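PDB 3VIU: phosphoribosylformylglycinamidine synthase 2 from Thermus thermophilus, which belongs to the AIR synthase-related (PurM-like) family, carries two pairs of N- and C-terminal family domains in one chain, and holds ADP and magnesium here. Local coordinates for residues G98-V103 against A146-A151; V141-A146 against Y411-H416; A641-R646 against L695-P700; D390-L395 against G702-S707; N46-L51 against A361-Y366. One frame throughout, in Å; residues are numbered along the deposited sequence.

Contacts 1 and 2 meet on helix 132-152 and share Ala146. Contact 1 is the buried one of the set, an apolar helix pair close to the middle of the chain; contact 2 is partly buried and sets the loop 411-416, with an arginine and a tyrosine, against the same helix. Contacts 3 and 4 lie far out, with centres about 10 Å apart, on neighbouring strands of one sheet: backbone hydrogen bonds dominate contact 3, whereas contact 4 hangs a helix on the edge strand through a tryptophan. Contact 5, across the chain's centre from both, joins a short helix and the turn before it to an irregular segment by an arginine-to-carbonyl bond near bound ADP.

Contact 1: G98-V103 against A146-A151; sequences GAATGV and AFYGNA
Tyr148 of helix 132-152 faces two residues of helix 95-112, Ala100 and Val103, which sit nearly one turn apart and both direct CB at it. The tight part is here. Ala100 and Tyr148 are the closest backbone pair, their CA atoms 5.5 Å apart, and Tyr148 CD2 lies 3.6 Å from Ala100 O, an approach consistent with the small alanine side chain. Beside it Val103 CG1 packs 3.9 Å from Tyr148 CD1, the two side chains sliding past each other in opposite directions. Tyr148 has CG anti to the backbone N (chi1 -152°), which carries the ring along helix 95-112 to Leu107 and Arg108; its OH ends on Glu306 in a hydrogen bond.

The looser margin belongs to Phe147, partly exposed. It offers only the edge of its ring, CD1 standing 4.3 Å from Ala100 CB, while Pro235 touches both aromatic residues. No hydrogen bond crosses between the segments; they meet by side-chain packing.

The short axes come within 8.5 Å of each other, their N-to-C directions 35° apart. Further back along helix 132-152, Val141 and Ile145 extend the interface by packing on Ala99. Both helices belong to the first N-terminal AIR synthase-related domain, where helix 132-152 leads from strand 116-126 to its parallel neighbour 156-163, and helix 235-250 covers the flank.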
# COMPACT_ATOMS: atom_id res chain seq x y z
N GLY A 98 4.86 -16.21 3.12
CA GLY A 98 4.79 -14.85 3.63
C GLY A 98 3.93 -13.95 2.76
O GLY A 98 3.03 -13.28 3.26
N ALA A 99 4.21 -13.93 1.46
CA ALA A 99 3.46 -13.10 0.53
C ALA A 99 2.00 -13.53 0.39
O ALA A 99 1.09 -12.69 0.43
CB ALA A 99 4.14 -13.12 -0.83
N ALA A 100 1.78 -14.82 0.22
CA ALA A 100 0.42 -15.35 0.07
C ALA A 100 -0.42 -15.02 1.30
O ALA A 100 -1.59 -14.66 1.18
CB ALA A 100 0.47 -16.85 -0.15
N THR A 101 0.19 -15.15 2.46
CA THR A 101 -0.48 -14.88 3.72
C THR A 101 -0.72 -13.39 3.88
O THR A 101 -1.68 -12.97 4.51
CB THR A 101 0.34 -15.43 4.87
OG1 THR A 101 0.17 -16.85 4.91
CG2 THR A 101 -0.11 -14.84 6.19
N GLY A 102 0.17 -12.59 3.30
CA GLY A 102 -0.01 -11.16 3.37
C GLY A 102 -1.26 -10.82 2.58
O GLY A 102 -2.05 -9.98 2.98
N VAL A 103 -1.45 -11.50 1.45
CA VAL A 103 -2.61 -11.26 0.61
C VAL A 103 -3.91 -11.72 1.28
O VAL A 103 -4.92 -11.02 1.24
CB VAL A 103 -2.45 -11.95 -0.76
CG1 VAL A 103 -3.75 -11.90 -1.54
CG2 VAL A 103 -1.36 -11.24 -1.55
N ALA A 146 0.57 -14.63 -6.59
CA ALA A 146 -0.23 -15.13 -7.71
C ALA A 146 -1.11 -16.30 -7.25
O ALA A 146 -2.27 -16.41 -7.65
CB ALA A 146 0.68 -15.58 -8.86
N PHE A 147 -0.54 -17.16 -6.42
CA PHE A 147 -1.26 -18.32 -5.92
C PHE A 147 -2.54 -17.96 -5.18
O PHE A 147 -3.60 -18.48 -5.49
CB PHE A 147 -0.36 -19.15 -4.99
CG PHE A 147 -1.13 -20.08 -4.09
CD1 PHE A 147 -1.15 -19.87 -2.71
CD2 PHE A 147 -1.83 -21.16 -4.61
CE1 PHE A 147 -1.87 -20.72 -1.86
CE2 PHE A 147 -2.55 -22.03 -3.78
CZ PHE A 147 -2.57 -21.80 -2.40
N TYR A 148 -2.44 -17.07 -4.20
CA TYR A 148 -3.62 -16.71 -3.44
C TYR A 148 -4.63 -15.92 -4.25
O TYR A 148 -5.81 -16.27 -4.30
CB TYR A 148 -3.22 -15.93 -2.19
CG TYR A 148 -4.22 -16.10 -1.08
CD1 TYR A 148 -5.42 -15.41 -1.08
CD2 TYR A 148 -3.99 -17.02 -0.05
CE1 TYR A 148 -6.38 -15.62 -0.09
CE2 TYR A 148 -4.94 -17.24 0.94
CZ TYR A 148 -6.13 -16.54 0.91
OH TYR A 148 -7.07 -16.78 1.88
N GLY A 149 -4.16 -14.85 -4.88
CA GLY A 149 -5.02 -14.00 -5.67
C GLY A 149 -5.72 -14.69 -6.83
O GLY A 149 -6.91 -14.49 -7.04
N ASN A 150 -4.98 -15.49 -7.58
CA ASN A 150 -5.58 -16.19 -8.71
C ASN A 150 -6.60 -17.22 -8.24
O ASN A 150 -7.61 -17.45 -8.90
CB ASN A 150 -4.50 -16.88 -9.55
CG ASN A 150 -3.67 -15.88 -10.35
OD1 ASN A 150 -2.72 -16.27 -11.03
ND2 ASN A 150 -4.04 -14.60 -10.29
N ALA A 151 -6.33 -17.83 -7.09
CA ALA A 151 -7.24 -18.82 -6.54
C ALA A 151 -8.49 -18.20 -5.93
O ALA A 151 -9.58 -18.77 -6.03
CB ALA A 151 -6.53 -19.67 -5.51

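Contact 2: V141-A146 against Y411-H416; sequences VVSGIA and YERYDH
Tyr414 lays the edge of its ring along helix 132-152, with Ala146 CB close to the ring plane and 3.6 Å from CE1. Val142 O also lies at that edge. Farther out on the ring, Ile145 CG2 comes obliquely to 3.9 Å from CE1, and the phenol oxygen OH stops 3.8 Å from Val142 CB. This hydroxyl is buried, with Val142 CB and Ile145 CG2 as its neighbours across the contact, and has no hydrogen-bonding partner in the model.

Arg413 covers the neighbouring part of the helix. Its CB packs 4.0 Å from Ala146 CB, and its chain then bends at chi2 (-63°) and runs along the helix from Ala146 toward Val142, bringing NH1 to 3.3 Å from Val142 CG2. That is close packing of a charged group on a methyl, and the polar end is held by something else: NH2 forms a salt bridge with Asp724.

The next shell fixes these groups. Tyr414 N bonds to Tyr411 O at 3.2 Å, which tightens the loop just after helix 408-411, and the Tyr411 ring comes up to the edge of Tyr414. Thr156 of strand 156-163 touches both Ile145 and Tyr414, while Leu723 of helix 708-723 rests on Val142 and Arg413. Farther along the loop, His416 NE2 bonds to Asn150 O.

The arrangement is consistent with a seam between the two halves of a tandem PurM-like protein: a helix of the first N-terminal family domain packs against the loop leading to strand 422-424, an outermost strand of the equivalent sheet, with helix 708-723 packed against both.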
# COMPACT_ATOMS: atom_id res chain seq x y z
N VAL A 141 7.83 -14.40 -3.45
CA VAL A 141 6.65 -13.60 -3.16
C VAL A 141 5.69 -13.46 -4.33
O VAL A 141 4.48 -13.48 -4.13
CB VAL A 141 6.97 -12.17 -2.56
CG1 VAL A 141 8.33 -12.16 -1.90
CG2 VAL A 141 6.85 -11.10 -3.61
N VAL A 142 6.18 -13.31 -5.56
CA VAL A 142 5.22 -13.18 -6.66
C VAL A 142 4.54 -14.53 -6.93
O VAL A 142 3.37 -14.57 -7.31
CB VAL A 142 5.88 -12.65 -7.97
CG1 VAL A 142 6.83 -11.52 -7.65
CG2 VAL A 142 6.56 -13.77 -8.73
N SER A 143 5.25 -15.64 -6.72
CA SER A 143 4.64 -16.96 -6.90
C SER A 143 3.51 -17.06 -5.88
O SER A 143 2.39 -17.44 -6.22
CB SER A 143 5.64 -18.08 -6.61
OG SER A 143 6.67 -18.15 -7.57
N GLY A 144 3.83 -16.73 -4.63
CA GLY A 144 2.86 -16.78 -3.55
C GLY A 144 1.70 -15.82 -3.73
O GLY A 144 0.55 -16.17 -3.44
N ILE A 145 1.99 -14.61 -4.20
CA ILE A 145 0.95 -13.61 -4.42
C ILE A 145 0.00 -14.10 -5.52
O ILE A 145 -1.22 -13.99 -5.39
CB ILE A 145 1.57 -12.24 -4.84
CG1 ILE A 145 2.27 -11.60 -3.64
CG2 ILE A 145 0.48 -11.31 -5.38
CD1 ILE A 145 2.82 -10.21 -3.92
N ALA A 146 0.57 -14.63 -6.59
CA ALA A 146 -0.23 -15.13 -7.71
C ALA A 146 -1.11 -16.30 -7.25
O ALA A 146 -2.27 -16.41 -7.65
CB ALA A 146 0.68 -15.58 -8.86
N TYR A 411 3.06 -9.14 -13.68
CA TYR A 411 1.60 -9.11 -13.79
C TYR A 411 1.02 -10.16 -14.73
O TYR A 411 -0.19 -10.38 -14.74
CB TYR A 411 1.14 -7.70 -14.18
CG TYR A 411 1.54 -6.70 -13.13
CD1 TYR A 411 0.99 -6.76 -11.85
CD2 TYR A 411 2.57 -5.78 -13.36
CE1 TYR A 411 1.46 -5.95 -10.81
CE2 TYR A 411 3.05 -4.97 -12.33
CZ TYR A 411 2.49 -5.06 -11.06
OH TYR A 411 2.99 -4.30 -10.02
N GLU A 412 1.88 -10.82 -15.50
CA GLU A 412 1.45 -11.87 -16.41
C GLU A 412 1.12 -13.13 -15.60
O GLU A 412 0.53 -14.08 -16.11
CB GLU A 412 2.54 -12.17 -17.44
CG GLU A 412 2.33 -11.48 -18.79
CD GLU A 412 3.55 -11.58 -19.70
OE1 GLU A 412 4.13 -12.68 -19.79
OE2 GLU A 412 3.92 -10.56 -20.32
N ARG A 413 1.52 -13.13 -14.33
CA ARG A 413 1.27 -14.26 -13.45
C ARG A 413 -0.15 -14.17 -12.91
O ARG A 413 -0.73 -15.17 -12.49
CB ARG A 413 2.23 -14.25 -12.26
CG ARG A 413 3.70 -14.41 -12.59
CD ARG A 413 3.97 -15.75 -13.24
NE ARG A 413 5.39 -15.99 -13.41
CZ ARG A 413 6.26 -16.05 -12.41
NH1 ARG A 413 5.84 -15.89 -11.17
NH2 ARG A 413 7.54 -16.27 -12.65
N TYR A 414 -0.71 -12.96 -12.94
CA TYR A 414 -2.05 -12.73 -12.40
C TYR A 414 -3.16 -12.59 -13.45
O TYR A 414 -2.94 -12.04 -14.53
CB TYR A 414 -2.04 -11.46 -11.53
CG TYR A 414 -0.76 -11.24 -10.74
CD1 TYR A 414 -0.21 -12.26 -9.95
CD2 TYR A 414 -0.11 -10.00 -10.76
CE1 TYR A 414 0.95 -12.04 -9.19
CE2 TYR A 414 1.04 -9.77 -10.00
CZ TYR A 414 1.57 -10.80 -9.22
OH TYR A 414 2.70 -10.56 -8.47
N ASP A 415 -4.34 -13.10 -13.11
CA ASP A 415 -5.50 -13.02 -14.00
C ASP A 415 -6.72 -12.49 -13.24
O ASP A 415 -6.60 -12.03 -12.11
CB ASP A 415 -5.82 -14.38 -14.64
CG ASP A 415 -5.76 -15.54 -13.65
OD1 ASP A 415 -6.55 -15.55 -12.68
OD2 ASP A 415 -4.93 -16.45 -13.84
N HIS A 416 -7.88 -12.54 -13.89
CA HIS A 416 -9.13 -12.06 -13.30
C HIS A 416 -9.31 -10.55 -13.40
O HIS A 416 -9.94 -9.93 -12.54
CB HIS A 416 -9.24 -12.46 -11.82
CG HIS A 416 -9.39 -13.93 -11.60
ND1 HIS A 416 -10.41 -14.67 -12.16
CD2 HIS A 416 -8.65 -14.80 -10.87
CE1 HIS A 416 -10.30 -15.93 -11.78
NE2 HIS A 416 -9.24 -16.03 -11.00

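Contact 3: A641-R646 against L695-P700; sequences ATVEVR and LTVLTP
Val645 places CG1 between its backbone N and carbonyl carbon (chi1 62°), and Val697 turns its own CG1 anti to the backbone N (chi1 -176°); the two methyls meet, 3.5 Å from Val645 CG1 to Val697 CG1. On its other branch Val697 CG2 lies 4.1 Å from Val643 CG2, the two side chains side by side and pointing the same way. This apolar cluster sits where the paired strands end.

The strands themselves run parallel. Thr696 bonds on both sides of Thr642: its N reaches Ala641 O at 2.9 Å, and its O takes Val643 N at 2.9 Å. Two residues on, Leu698 does the same on both sides of Glu644, with its N 2.8 Å from Val643 O and its O 2.7 Å from Val645 N.

Ala641, Val643, Leu695 and Val697 share the buried face of the sheet. The other face carries Thr642, Glu644, Thr696 and Leu698 and is much more open. There Thr642 and Thr696 point the same way, OG1 of Thr642 lying 4.1 Å from CB of Thr696, while the Thr696 hydroxyl bonds to Glu705 on the following strand. Thr699 OG1 bonds to Gly701 N and Gly702 O at the turn into that strand.

Cohesion is therefore divided: main-chain hydrogen bonds fix the register in the sheet of the second C-terminal family domain, and aliphatic side chains pack on its buried face.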
# COMPACT_ATOMS: atom_id res chain seq x y z
N ALA A 641 7.43 9.55 -31.29
CA ALA A 641 7.28 10.99 -31.10
C ALA A 641 8.49 11.75 -31.61
O ALA A 641 9.59 11.20 -31.72
CB ALA A 641 7.06 11.31 -29.63
N THR A 642 8.27 13.02 -31.94
CA THR A 642 9.32 13.91 -32.45
C THR A 642 9.22 15.21 -31.66
O THR A 642 8.19 15.87 -31.69
CB THR A 642 9.15 14.20 -33.96
OG1 THR A 642 9.20 12.97 -34.70
CG2 THR A 642 10.26 15.11 -34.45
N VAL A 643 10.29 15.57 -30.97
CA VAL A 643 10.26 16.77 -30.15
C VAL A 643 11.59 17.51 -30.10
O VAL A 643 12.59 17.07 -30.65
CB VAL A 643 9.89 16.41 -28.70
CG1 VAL A 643 8.56 15.67 -28.66
CG2 VAL A 643 10.98 15.56 -28.09
N GLU A 644 11.57 18.66 -29.43
CA GLU A 644 12.77 19.45 -29.25
C GLU A 644 12.97 19.77 -27.77
O GLU A 644 12.06 20.26 -27.11
CB GLU A 644 12.69 20.77 -30.00
CG GLU A 644 13.83 21.71 -29.60
CD GLU A 644 13.53 23.17 -29.86
OE1 GLU A 644 12.48 23.65 -29.38
OE2 GLU A 644 14.35 23.83 -30.53
N VAL A 645 14.16 19.51 -27.25
CA VAL A 645 14.45 19.84 -25.87
C VAL A 645 15.49 20.94 -25.96
O VAL A 645 16.57 20.74 -26.52
CB VAL A 645 14.99 18.62 -25.10
CG1 VAL A 645 16.29 18.15 -25.69
CG2 VAL A 645 15.17 18.97 -23.65
N ARG A 646 15.16 22.11 -25.42
CA ARG A 646 16.05 23.27 -25.47
C ARG A 646 17.31 23.23 -24.65
O ARG A 646 18.25 23.98 -24.92
CB ARG A 646 15.26 24.53 -25.14
CG ARG A 646 14.30 24.87 -26.24
CD ARG A 646 13.59 26.16 -25.98
NE ARG A 646 12.66 26.44 -27.06
CZ ARG A 646 11.70 27.36 -27.01
NH1 ARG A 646 11.55 28.10 -25.91
NH2 ARG A 646 10.90 27.52 -28.05
N LEU A 695 11.76 7.62 -31.68
CA LEU A 695 11.67 8.67 -30.68
C LEU A 695 12.79 9.57 -31.20
O LEU A 695 13.94 9.13 -31.31
CB LEU A 695 12.02 8.16 -29.28
CG LEU A 695 12.20 9.30 -28.27
CD1 LEU A 695 10.91 10.10 -28.19
CD2 LEU A 695 12.57 8.75 -26.90
N THR A 696 12.45 10.80 -31.56
CA THR A 696 13.42 11.75 -32.10
C THR A 696 13.45 13.02 -31.25
O THR A 696 12.42 13.65 -31.02
CB THR A 696 13.07 12.10 -33.55
OG1 THR A 696 13.05 10.90 -34.33
CG2 THR A 696 14.09 13.06 -34.15
N VAL A 697 14.65 13.39 -30.79
CA VAL A 697 14.79 14.56 -29.93
C VAL A 697 15.80 15.58 -30.44
O VAL A 697 17.00 15.30 -30.50
CB VAL A 697 15.21 14.15 -28.50
CG1 VAL A 697 15.25 15.39 -27.60
CG2 VAL A 697 14.24 13.09 -27.93
N LEU A 698 15.32 16.77 -30.79
CA LEU A 698 16.21 17.81 -31.26
C LEU A 698 16.73 18.57 -30.04
O LEU A 698 15.96 18.95 -29.16
CB LEU A 698 15.48 18.78 -32.20
CG LEU A 698 16.29 19.99 -32.69
CD1 LEU A 698 17.51 19.54 -33.47
CD2 LEU A 698 15.42 20.87 -33.55
N THR A 699 18.05 18.73 -29.98
CA THR A 699 18.70 19.46 -28.89
C THR A 699 19.53 20.54 -29.58
O THR A 699 19.77 20.47 -30.78
CB THR A 699 19.68 18.57 -28.08
OG1 THR A 699 20.75 18.15 -28.93
CG2 THR A 699 18.98 17.36 -27.51
N PRO A 700 19.99 21.54 -28.82
CA PRO A 700 20.81 22.60 -29.43
C PRO A 700 22.08 22.03 -30.07
O PRO A 700 22.73 22.70 -30.88
CB PRO A 700 21.12 23.52 -28.26
CG PRO A 700 19.96 23.31 -27.32
CD PRO A 700 19.75 21.82 -27.39

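Contact 4: D390-L395 against G702-S707; sequences DPQEVL and GVLEWS
A capped helix start is docked here on the edge strand of a sheet: the first turn of helix 391-399 runs at 34° to strand 702-707, with the Trp706 side chain reaching from the strand to the helix. Asp390 is the N-cap, its OD1 accepting from Gln392 N at 3.0 Å, and this fixes the turn that meets the indole. Trp706 NE1 donates to Gln392 O at 2.7 Å in a nearly straight bond (166° at the hydrogen), lying in the carbonyl plane and meeting a lone pair, with the acceptor close to the ring plane.

Both faces of the indole are touched. Leu395 CD2 sits over the centre of the six-membered ring, 3.5 Å from its centroid, as a CH-pi contact, while the amide end of Gln392 lies over the opposite face, toward the rim. Pro391 O stands at the ring edge, 3.2 Å from Trp706 CZ2. Nearer the start of the strand, Pro391 crosses Leu704 at about a right angle, CG to CD2 3.9 Å. Leu711 of helix 708-723 also touches Leu395 and Trp706.

One directional bond satisfies the buried N-H of the indole and restrains the ring's rotation, with Leu395 packed on one face.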
# COMPACT_ATOMS: atom_id res chain seq x y z
N ASP A 390 27.12 9.65 -23.06
CA ASP A 390 26.41 9.66 -24.33
C ASP A 390 24.93 9.38 -24.09
O ASP A 390 24.55 8.27 -23.74
CB ASP A 390 27.01 8.61 -25.27
CG ASP A 390 26.20 8.42 -26.53
OD1 ASP A 390 25.45 9.35 -26.89
OD2 ASP A 390 26.31 7.35 -27.16
N PRO A 391 24.07 10.40 -24.26
CA PRO A 391 22.64 10.20 -24.04
C PRO A 391 22.02 9.12 -24.94
O PRO A 391 20.99 8.54 -24.59
CB PRO A 391 22.04 11.60 -24.27
CG PRO A 391 23.04 12.26 -25.18
CD PRO A 391 24.37 11.79 -24.63
N GLN A 392 22.65 8.83 -26.07
CA GLN A 392 22.14 7.80 -26.96
C GLN A 392 22.13 6.49 -26.19
O GLN A 392 21.20 5.70 -26.29
CB GLN A 392 23.04 7.62 -28.19
CG GLN A 392 22.79 8.58 -29.35
CD GLN A 392 21.43 8.38 -29.99
OE1 GLN A 392 20.86 7.29 -29.95
NE2 GLN A 392 20.90 9.43 -30.60
N GLU A 393 23.17 6.29 -25.40
CA GLU A 393 23.30 5.06 -24.63
C GLU A 393 22.74 5.12 -23.22
O GLU A 393 22.33 4.10 -22.67
CB GLU A 393 24.76 4.61 -24.62
CG GLU A 393 24.93 3.15 -25.02
CD GLU A 393 25.39 2.29 -23.86
OE1 GLU A 393 25.07 1.08 -23.86
OE2 GLU A 393 26.08 2.82 -22.96
N VAL A 394 22.71 6.30 -22.62
CA VAL A 394 22.16 6.42 -21.27
C VAL A 394 20.69 6.04 -21.22
O VAL A 394 20.26 5.37 -20.27
CB VAL A 394 22.34 7.85 -20.72
CG1 VAL A 394 21.43 8.08 -19.52
CG2 VAL A 394 23.80 8.05 -20.30
N LEU A 395 19.91 6.45 -22.21
CA LEU A 395 18.49 6.11 -22.22
C LEU A 395 18.30 4.60 -22.33
O LEU A 395 17.44 4.03 -21.66
CB LEU A 395 17.77 6.81 -23.39
CG LEU A 395 16.32 6.38 -23.63
CD1 LEU A 395 15.47 6.65 -22.39
CD2 LEU A 395 15.76 7.13 -24.83
N GLY A 702 22.22 19.00 -31.82
CA GLY A 702 21.95 17.98 -32.83
C GLY A 702 20.76 17.12 -32.45
O GLY A 702 20.15 17.31 -31.40
N VAL A 703 20.45 16.16 -33.32
CA VAL A 703 19.32 15.27 -33.12
C VAL A 703 19.71 13.92 -32.51
O VAL A 703 20.61 13.25 -32.98
CB VAL A 703 18.59 15.01 -34.45
CG1 VAL A 703 17.57 13.90 -34.29
CG2 VAL A 703 17.93 16.29 -34.93
N LEU A 704 19.00 13.55 -31.45
CA LEU A 704 19.23 12.27 -30.80
C LEU A 704 18.09 11.41 -31.33
O LEU A 704 16.97 11.89 -31.45
CB LEU A 704 19.11 12.42 -29.28
CG LEU A 704 20.13 13.31 -28.58
CD1 LEU A 704 19.77 13.43 -27.09
CD2 LEU A 704 21.53 12.73 -28.75
N GLU A 705 18.37 10.15 -31.65
CA GLU A 705 17.34 9.27 -32.19
C GLU A 705 17.44 7.80 -31.82
O GLU A 705 18.52 7.23 -31.77
CB GLU A 705 17.31 9.41 -33.71
CG GLU A 705 16.33 8.49 -34.40
CD GLU A 705 16.02 8.92 -35.82
OE1 GLU A 705 15.39 9.99 -36.00
OE2 GLU A 705 16.42 8.20 -36.76
N TRP A 706 16.29 7.19 -31.58
CA TRP A 706 16.19 5.77 -31.24
C TRP A 706 14.99 5.18 -31.97
O TRP A 706 13.97 5.85 -32.15
CB TRP A 706 15.96 5.58 -29.75
CG TRP A 706 17.02 6.11 -28.86
CD1 TRP A 706 18.06 5.41 -28.33
CD2 TRP A 706 17.10 7.43 -28.31
NE1 TRP A 706 18.78 6.21 -27.47
CE2 TRP A 706 18.21 7.45 -27.44
CE3 TRP A 706 16.33 8.59 -28.46
CZ2 TRP A 706 18.57 8.59 -26.72
CZ3 TRP A 706 16.70 9.72 -27.75
CH2 TRP A 706 17.81 9.71 -26.89
N SER A 707 15.11 3.92 -32.39
CA SER A 707 13.98 3.27 -33.04
C SER A 707 13.12 2.77 -31.88
O SER A 707 13.63 2.52 -30.79
CB SER A 707 14.47 2.09 -33.89
OG SER A 707 15.11 1.12 -33.08

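Contact 5: N46-L51 against A361-Y366; sequences NSRPLL and AEAPTY
Arg48 and Thr365 cross at about a right angle, so that the threonine methyl CG2 sits over one face of the guanidinium, 3.2 Å from NH2 and toward the rim of the group. In Thr365 a chi1 of 60° places OG1 between the backbone N and the carbonyl carbon, leaving CG2 anti to the carbonyl carbon and directed at the arginine. The guanidinium edge meets Ala363: NH2 donates to Ala363 O at 2.7 Å in a bent bond (142° at the hydrogen), in the carbonyl plane, although the acceptor is tilted out of the guanidinium plane. NH1 has a second carbonyl, Ala43 O.

Pro49 slides past Thr365 in the opposite direction, with CG 3.6 Å from Thr365 CB. At the other end Asn46 crosses Tyr366 obliquely; the amide lies at the edge of the phenol ring, the two planes 48° apart. Tyr366 reaches Glu14 with its OH, and its backbone is bonded to Lys45, which ties segment 361-366 to the residue just before Asn46.

Behind the contact, Leu51 on the short helix 48-51 lines the ADP pocket. The chemistry is that of an arginine at the start of a short helix that bonds to Ala363 O in the loop 361-366 and to Ala43 O: its charge is shared between main-chain carbonyls, which probably polarises them, while the Thr365 methyl covers one face of the guanidinium.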
# COMPACT_ATOMS: atom_id res chain seq x y z
N ASN A 46 5.69 2.85 19.76
CA ASN A 46 6.56 3.96 19.43
C ASN A 46 6.07 4.87 18.31
O ASN A 46 6.64 5.94 18.10
CB ASN A 46 7.95 3.45 19.08
CG ASN A 46 8.64 2.80 20.26
OD1 ASN A 46 8.30 1.68 20.66
ND2 ASN A 46 9.59 3.50 20.84
N SER A 47 5.02 4.46 17.62
CA SER A 47 4.50 5.25 16.50
C SER A 47 3.22 6.02 16.76
O SER A 47 2.98 7.03 16.11
CB SER A 47 4.29 4.35 15.27
OG SER A 47 3.29 3.38 15.53
N ARG A 48 2.39 5.55 17.69
CA ARG A 48 1.13 6.23 17.99
C ARG A 48 1.28 7.73 18.26
O ARG A 48 0.61 8.54 17.62
CB ARG A 48 0.41 5.55 19.16
CG ARG A 48 -0.73 4.61 18.72
CD ARG A 48 -0.87 3.40 19.65
NE ARG A 48 -1.25 3.76 21.02
CZ ARG A 48 -1.18 2.94 22.06
NH1 ARG A 48 -0.75 1.69 21.91
NH2 ARG A 48 -1.54 3.36 23.27
N PRO A 49 2.16 8.12 19.19
CA PRO A 49 2.35 9.54 19.51
C PRO A 49 2.60 10.43 18.29
O PRO A 49 2.20 11.59 18.27
CB PRO A 49 3.55 9.53 20.45
CG PRO A 49 3.44 8.22 21.12
CD PRO A 49 3.10 7.30 19.98
N LEU A 50 3.26 9.88 17.27
CA LEU A 50 3.58 10.64 16.06
C LEU A 50 2.46 10.61 15.03
O LEU A 50 2.26 11.58 14.29
CB LEU A 50 4.87 10.09 15.43
CG LEU A 50 6.12 10.14 16.31
CD1 LEU A 50 7.20 9.25 15.72
CD2 LEU A 50 6.60 11.57 16.45
N LEU A 51 1.73 9.50 14.97
CA LEU A 51 0.65 9.34 14.00
C LEU A 51 -0.56 10.25 14.25
O LEU A 51 -1.40 10.44 13.38
CB LEU A 51 0.20 7.87 13.95
CG LEU A 51 1.25 6.91 13.39
CD1 LEU A 51 0.82 5.46 13.58
CD2 LEU A 51 1.48 7.21 11.92
N ALA A 361 -5.95 -3.49 25.19
CA ALA A 361 -5.98 -2.69 23.97
C ALA A 361 -5.25 -1.35 24.04
O ALA A 361 -4.89 -0.79 23.00
CB ALA A 361 -7.43 -2.46 23.55
N GLU A 362 -5.05 -0.83 25.24
CA GLU A 362 -4.38 0.46 25.39
C GLU A 362 -3.04 0.35 26.09
O GLU A 362 -2.91 0.68 27.27
CB GLU A 362 -5.28 1.44 26.14
CG GLU A 362 -6.55 1.80 25.38
CD GLU A 362 -7.41 2.83 26.10
OE1 GLU A 362 -6.89 3.93 26.41
OE2 GLU A 362 -8.60 2.53 26.36
N ALA A 363 -2.04 -0.11 25.34
CA ALA A 363 -0.69 -0.28 25.87
C ALA A 363 0.07 1.05 25.94
O ALA A 363 -0.29 2.03 25.28
CB ALA A 363 0.09 -1.27 24.99
N PRO A 364 1.14 1.09 26.75
CA PRO A 364 1.95 2.30 26.92
C PRO A 364 2.61 2.71 25.61
O PRO A 364 2.95 1.86 24.79
CB PRO A 364 3.00 1.88 27.95
CG PRO A 364 2.34 0.73 28.68
CD PRO A 364 1.65 -0.01 27.58
N THR A 365 2.78 4.01 25.40
CA THR A 365 3.43 4.52 24.20
C THR A 365 4.74 5.17 24.63
O THR A 365 4.92 5.51 25.80
CB THR A 365 2.57 5.57 23.46
OG1 THR A 365 2.31 6.68 24.32
CG2 THR A 365 1.26 4.94 23.00
N TYR A 366 5.66 5.35 23.69
CA TYR A 366 6.94 5.94 24.04
C TYR A 366 7.35 7.09 23.12
O TYR A 366 7.07 7.09 21.92
CB TYR A 366 8.02 4.86 24.04
CG TYR A 366 7.74 3.69 24.97
CD1 TYR A 366 7.63 3.88 26.35
CD2 TYR A 366 7.57 2.40 24.47
CE1 TYR A 366 7.35 2.82 27.20
CE2 TYR A 366 7.29 1.33 25.32
CZ TYR A 366 7.19 1.54 26.68
OH TYR A 366 6.92 0.49 27.53